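Local coordinates for protein export chaperone SatS (Mycobacterium tuberculosis H37Rv, PDB 6DNM) that acts as a chaperone for the SecA2 protein export pathway, probably by handling proteins destined for export, at residues G17-Q22 / T32-L37; D11-V16 / G87-A92. One frame throughout, in Å; residues are numbered along the deposited sequence.

Contact 1 (G17-Q22 / T32-L37); sequences GIDPIQ and TLRCYL
Asp19 and Arg34 pair backbone to backbone near the open end of a beta hairpin, away from its turn, where strand 19-24 runs antiparallel to strand 29-37. Their bonds are Asp19 N to Arg34 O at 2.8 Å and Arg34 N back to Asp19 O. The next hydrogen-bonded pair, Ile21 with Thr32, is less even: Ile21 N reaches Thr32 O at 2.9 Å, but Thr32 N stands 3.3 Å from Ile21 O. Pro20, which has no N-H to give, sits in the non-hydrogen-bonded pair with Leu33, where the CA-H groups of both residues approach carbonyl oxygens.

The apolar contacts divide between the two faces. Pro20 and Leu33 share one, and Leu33 CD2 lies 3.7 Å from Pro20 CA; on this side Trp13 of helix 12-16 packs on both. On the other, Ile21 and Thr32 run side by side, with CG1 of Ile21 between backbone N and carbonyl carbon (chi1 70°) and 3.6 Å from Thr32 CG2. Thr32 OG1 turns elsewhere, to Ser51 O.

Charge adds little directional hold: Asp19 OD2 and the less surely placed Arg34 NH2 form a long, doubtful salt bridge, the oxygen well out of the guanidinium plane. One water donates to Gly17 O at 2.7 Å and accepts from Tyr36 N.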
# COMPACT_ATOMS: atom_id res chain seq x y z
N GLY A 17 9.40 2.81 -14.18
CA GLY A 17 9.88 2.78 -12.81
C GLY A 17 8.84 3.08 -11.77
O GLY A 17 9.18 3.42 -10.64
N ILE A 18 7.56 2.97 -12.12
CA ILE A 18 6.45 3.27 -11.23
C ILE A 18 5.49 2.09 -11.30
O ILE A 18 5.22 1.59 -12.39
CB ILE A 18 5.76 4.59 -11.66
CG1 ILE A 18 6.74 5.77 -11.53
CG2 ILE A 18 4.49 4.84 -10.86
CD1 ILE A 18 6.32 7.05 -12.25
N ASP A 19 5.01 1.63 -10.13
CA ASP A 19 4.18 0.44 -10.07
C ASP A 19 2.74 0.80 -9.80
O ASP A 19 2.44 1.47 -8.80
CB ASP A 19 4.63 -0.48 -8.91
CG ASP A 19 5.96 -1.16 -9.16
OD1 ASP A 19 6.33 -1.40 -10.33
OD2 ASP A 19 6.62 -1.48 -8.15
N PRO A 20 1.80 0.30 -10.61
CA PRO A 20 0.41 0.26 -10.16
C PRO A 20 0.27 -0.74 -9.02
O PRO A 20 0.89 -1.81 -9.04
CB PRO A 20 -0.35 -0.23 -11.40
CG PRO A 20 0.61 0.01 -12.57
CD PRO A 20 1.97 -0.20 -11.98
N ILE A 21 -0.51 -0.37 -8.01
CA ILE A 21 -0.74 -1.26 -6.88
C ILE A 21 -2.24 -1.38 -6.62
O ILE A 21 -3.03 -0.52 -7.00
CB ILE A 21 0.00 -0.82 -5.59
CG1 ILE A 21 -0.61 0.45 -5.00
CG2 ILE A 21 1.51 -0.65 -5.85
CD1 ILE A 21 -0.04 0.81 -3.62
N GLN A 22 -2.62 -2.49 -5.97
CA GLN A 22 -4.00 -2.75 -5.59
C GLN A 22 -4.06 -2.87 -4.07
O GLN A 22 -3.26 -3.60 -3.47
CB GLN A 22 -4.46 -4.08 -6.19
CG GLN A 22 -5.91 -4.45 -5.90
CD GLN A 22 -6.21 -5.88 -6.27
OE1 GLN A 22 -5.59 -6.81 -5.74
NE2 GLN A 22 -7.14 -6.08 -7.21
N THR A 32 -3.76 2.65 -7.14
CA THR A 32 -2.95 3.87 -7.16
C THR A 32 -1.59 3.50 -7.74
O THR A 32 -1.38 2.38 -8.21
CB THR A 32 -2.88 4.53 -5.77
OG1 THR A 32 -2.25 5.82 -5.88
CG2 THR A 32 -2.10 3.69 -4.76
N LEU A 33 -0.66 4.46 -7.73
CA LEU A 33 0.70 4.25 -8.19
C LEU A 33 1.68 4.50 -7.06
O LEU A 33 1.46 5.36 -6.19
CB LEU A 33 1.08 5.21 -9.34
CG LEU A 33 0.19 5.20 -10.58
CD1 LEU A 33 0.67 6.23 -11.60
CD2 LEU A 33 0.12 3.82 -11.22
N ARG A 34 2.79 3.75 -7.07
CA ARG A 34 3.83 3.91 -6.07
C ARG A 34 5.19 3.65 -6.71
O ARG A 34 5.33 2.74 -7.54
CB ARG A 34 3.64 2.92 -4.92
CG ARG A 34 4.67 3.08 -3.79
CD ARG A 34 5.68 1.93 -3.77
NE ARG A 34 4.97 0.67 -3.78
CZ ARG A 34 5.46 -0.53 -4.09
NH1 ARG A 34 4.68 -1.58 -4.07
NH2 ARG A 34 6.72 -0.70 -4.40
N CYS A 35 6.18 4.45 -6.32
CA CYS A 35 7.55 4.22 -6.74
C CYS A 35 8.47 4.46 -5.55
O CYS A 35 8.03 4.84 -4.46
CB CYS A 35 7.95 5.14 -7.90
SG CYS A 35 8.05 6.87 -7.43
N TYR A 36 9.76 4.24 -5.76
CA TYR A 36 10.78 4.56 -4.77
C TYR A 36 11.80 5.49 -5.41
O TYR A 36 12.26 5.25 -6.52
CB TYR A 36 11.47 3.30 -4.27
CG TYR A 36 10.51 2.34 -3.63
CD1 TYR A 36 10.09 2.49 -2.30
CD2 TYR A 36 9.99 1.29 -4.35
CE1 TYR A 36 9.19 1.60 -1.72
CE2 TYR A 36 9.11 0.41 -3.79
CZ TYR A 36 8.70 0.55 -2.48
OH TYR A 36 7.80 -0.35 -1.94
N LEU A 37 12.12 6.57 -4.70
CA LEU A 37 13.12 7.53 -5.14
C LEU A 37 14.11 7.67 -4.00
O LEU A 37 13.72 8.05 -2.89
CB LEU A 37 12.46 8.88 -5.41
CG LEU A 37 13.36 9.98 -5.96
CD1 LEU A 37 14.04 9.52 -7.24
CD2 LEU A 37 12.55 11.23 -6.20
O HOH W 1 10.33 2.76 -8.26

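Contact 2 (D11-V16 / G87-A92); sequences DFWLQV and GSLAVA
The indole of Trp13 reaches from helix 12-16 to the loop that follows helix 77-86 and hydrogen-bonds its backbone. Its NE1 donates to Ala90 O at 2.9 Å, and the N-H...O angle of 169° makes the bond nearly straight. The oxygen meets the indole at its edge, close to the ring plane, while from the carbonyl's side the donor is tilted off the peptide plane.

Trp13 CG stands anti to the carbonyl carbon (chi1 -69°), and with chi2 at 107° the pyrrole N-H faces the loop. The same ring also meets apolar groups: Leu89 CD1 comes within 3.7 Å of Trp13 CZ2, and Val91 CG2 is a looser neighbour of that carbon. Leu89 has CG anti to its own N, and this turn together with the one about CB-CG brings the CD1 methyl to both aromatic rings, where it also touches Phe12 CE2 at 3.9 Å. The leucine crosses both aromatic side chains at about a right angle.

Within the helix, Phe12 CD2 sits 3.6 Å above the centre of one indole face. Ile80 and Ala83 of helix 77-86 pack against Trp13 and Phe12 respectively.

One directional bond at the indole N-H, with dispersion contacts around the benzo ring, therefore joins this short helix to an irregular loop: the bond gives a backbone carbonyl of that loop a side-chain donor, and also restrains the ring's rotation.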
# COMPACT_ATOMS: atom_id res chain seq x y z
N ASP A 11 7.23 -3.94 -21.56
CA ASP A 11 7.60 -3.80 -20.16
C ASP A 11 7.34 -2.37 -19.71
O ASP A 11 8.19 -1.75 -19.07
CB ASP A 11 9.09 -4.14 -20.01
CG ASP A 11 9.39 -5.57 -20.41
OD1 ASP A 11 8.82 -6.49 -19.80
OD2 ASP A 11 10.18 -5.78 -21.36
N PHE A 12 6.16 -1.85 -20.03
CA PHE A 12 5.88 -0.43 -19.83
C PHE A 12 6.13 0.01 -18.38
O PHE A 12 6.86 0.97 -18.13
CB PHE A 12 4.44 -0.10 -20.23
CG PHE A 12 4.06 1.33 -19.95
CD1 PHE A 12 4.37 2.33 -20.86
CD2 PHE A 12 3.43 1.68 -18.76
CE1 PHE A 12 4.03 3.65 -20.61
CE2 PHE A 12 3.09 3.00 -18.50
CZ PHE A 12 3.39 3.98 -19.43
N TRP A 13 5.47 -0.65 -17.42
CA TRP A 13 5.55 -0.17 -16.04
C TRP A 13 6.95 -0.32 -15.48
O TRP A 13 7.43 0.55 -14.74
CB TRP A 13 4.49 -0.86 -15.18
CG TRP A 13 3.10 -0.40 -15.56
CD1 TRP A 13 2.16 -1.12 -16.24
CD2 TRP A 13 2.53 0.89 -15.32
NE1 TRP A 13 1.03 -0.36 -16.42
CE2 TRP A 13 1.23 0.88 -15.87
CE3 TRP A 13 2.98 2.06 -14.69
CZ2 TRP A 13 0.38 1.99 -15.81
CZ3 TRP A 13 2.13 3.15 -14.62
CH2 TRP A 13 0.84 3.11 -15.18
N LEU A 14 7.64 -1.40 -15.85
CA LEU A 14 9.04 -1.56 -15.47
C LEU A 14 9.90 -0.42 -16.02
O LEU A 14 10.72 0.16 -15.30
CB LEU A 14 9.56 -2.91 -15.95
CG LEU A 14 10.94 -3.35 -15.47
CD1 LEU A 14 11.00 -3.42 -13.95
CD2 LEU A 14 11.27 -4.69 -16.07
N GLN A 15 9.69 -0.06 -17.28
CA GLN A 15 10.51 0.99 -17.89
C GLN A 15 10.23 2.35 -17.26
O GLN A 15 11.15 3.17 -17.14
CB GLN A 15 10.24 1.03 -19.39
CG GLN A 15 10.81 -0.14 -20.15
CD GLN A 15 10.82 0.10 -21.65
OE1 GLN A 15 10.03 -0.49 -22.39
NE2 GLN A 15 11.70 0.99 -22.10
N VAL A 16 8.98 2.63 -16.89
CA VAL A 16 8.70 3.92 -16.26
C VAL A 16 9.10 3.96 -14.79
O VAL A 16 9.13 5.04 -14.19
CB VAL A 16 7.27 4.41 -16.54
CG1 VAL A 16 7.03 4.52 -18.04
CG2 VAL A 16 6.24 3.50 -15.91
N GLY A 87 -4.51 6.71 -25.33
CA GLY A 87 -5.43 5.59 -25.23
C GLY A 87 -4.76 4.24 -25.12
O GLY A 87 -5.45 3.22 -25.16
N SER A 88 -3.44 4.20 -24.95
CA SER A 88 -2.69 2.96 -24.91
C SER A 88 -2.30 2.55 -23.50
O SER A 88 -1.71 1.48 -23.33
CB SER A 88 -1.43 3.09 -25.76
OG SER A 88 -0.59 4.10 -25.25
N LEU A 89 -2.60 3.37 -22.49
CA LEU A 89 -2.25 3.03 -21.12
C LEU A 89 -3.02 1.78 -20.69
O LEU A 89 -4.24 1.71 -20.83
CB LEU A 89 -2.60 4.19 -20.19
CG LEU A 89 -2.16 3.99 -18.73
CD1 LEU A 89 -0.65 4.14 -18.61
CD2 LEU A 89 -2.87 4.96 -17.80
N ALA A 90 -2.28 0.80 -20.19
CA ALA A 90 -2.87 -0.46 -19.74
C ALA A 90 -2.40 -0.64 -18.31
O ALA A 90 -1.27 -1.07 -18.07
CB ALA A 90 -2.43 -1.63 -20.61
N VAL A 91 -3.26 -0.27 -17.36
CA VAL A 91 -2.92 -0.41 -15.95
C VAL A 91 -2.95 -1.90 -15.61
O VAL A 91 -3.94 -2.59 -15.87
CB VAL A 91 -3.88 0.39 -15.07
CG1 VAL A 91 -3.48 0.27 -13.61
CG2 VAL A 91 -3.88 1.84 -15.51
N ALA A 92 -1.85 -2.39 -15.06
CA ALA A 92 -1.71 -3.79 -14.71
C ALA A 92 -0.96 -3.85 -13.40
O ALA A 92 0.08 -3.20 -13.25
CB ALA A 92 -0.93 -4.54 -15.79

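From the N terminus the chain enters helix 12-16, which supplies the first half of contact 2, and then passes through the Schellman turn at Gly17 directly into strand 19-24. Contact 1 closes the short hairpin loop between 17-22 and 32-37. Contact 2 closes a far longer one, spanning 70 residues, when the chain returns at 87-92 after helix 77-86; the hairpin lies wholly within that span, so the two nest without crossing. Their centres are about 11 Å apart, and they meet at Ile18 and Pro20: Ile18 O lies 3.2 Å from Trp13 CE3, and Pro20 CG 3.3 Å from Ala92 O. Together they tie the N-terminal helix and the 87-92 loop to the four-stranded mixed sheet.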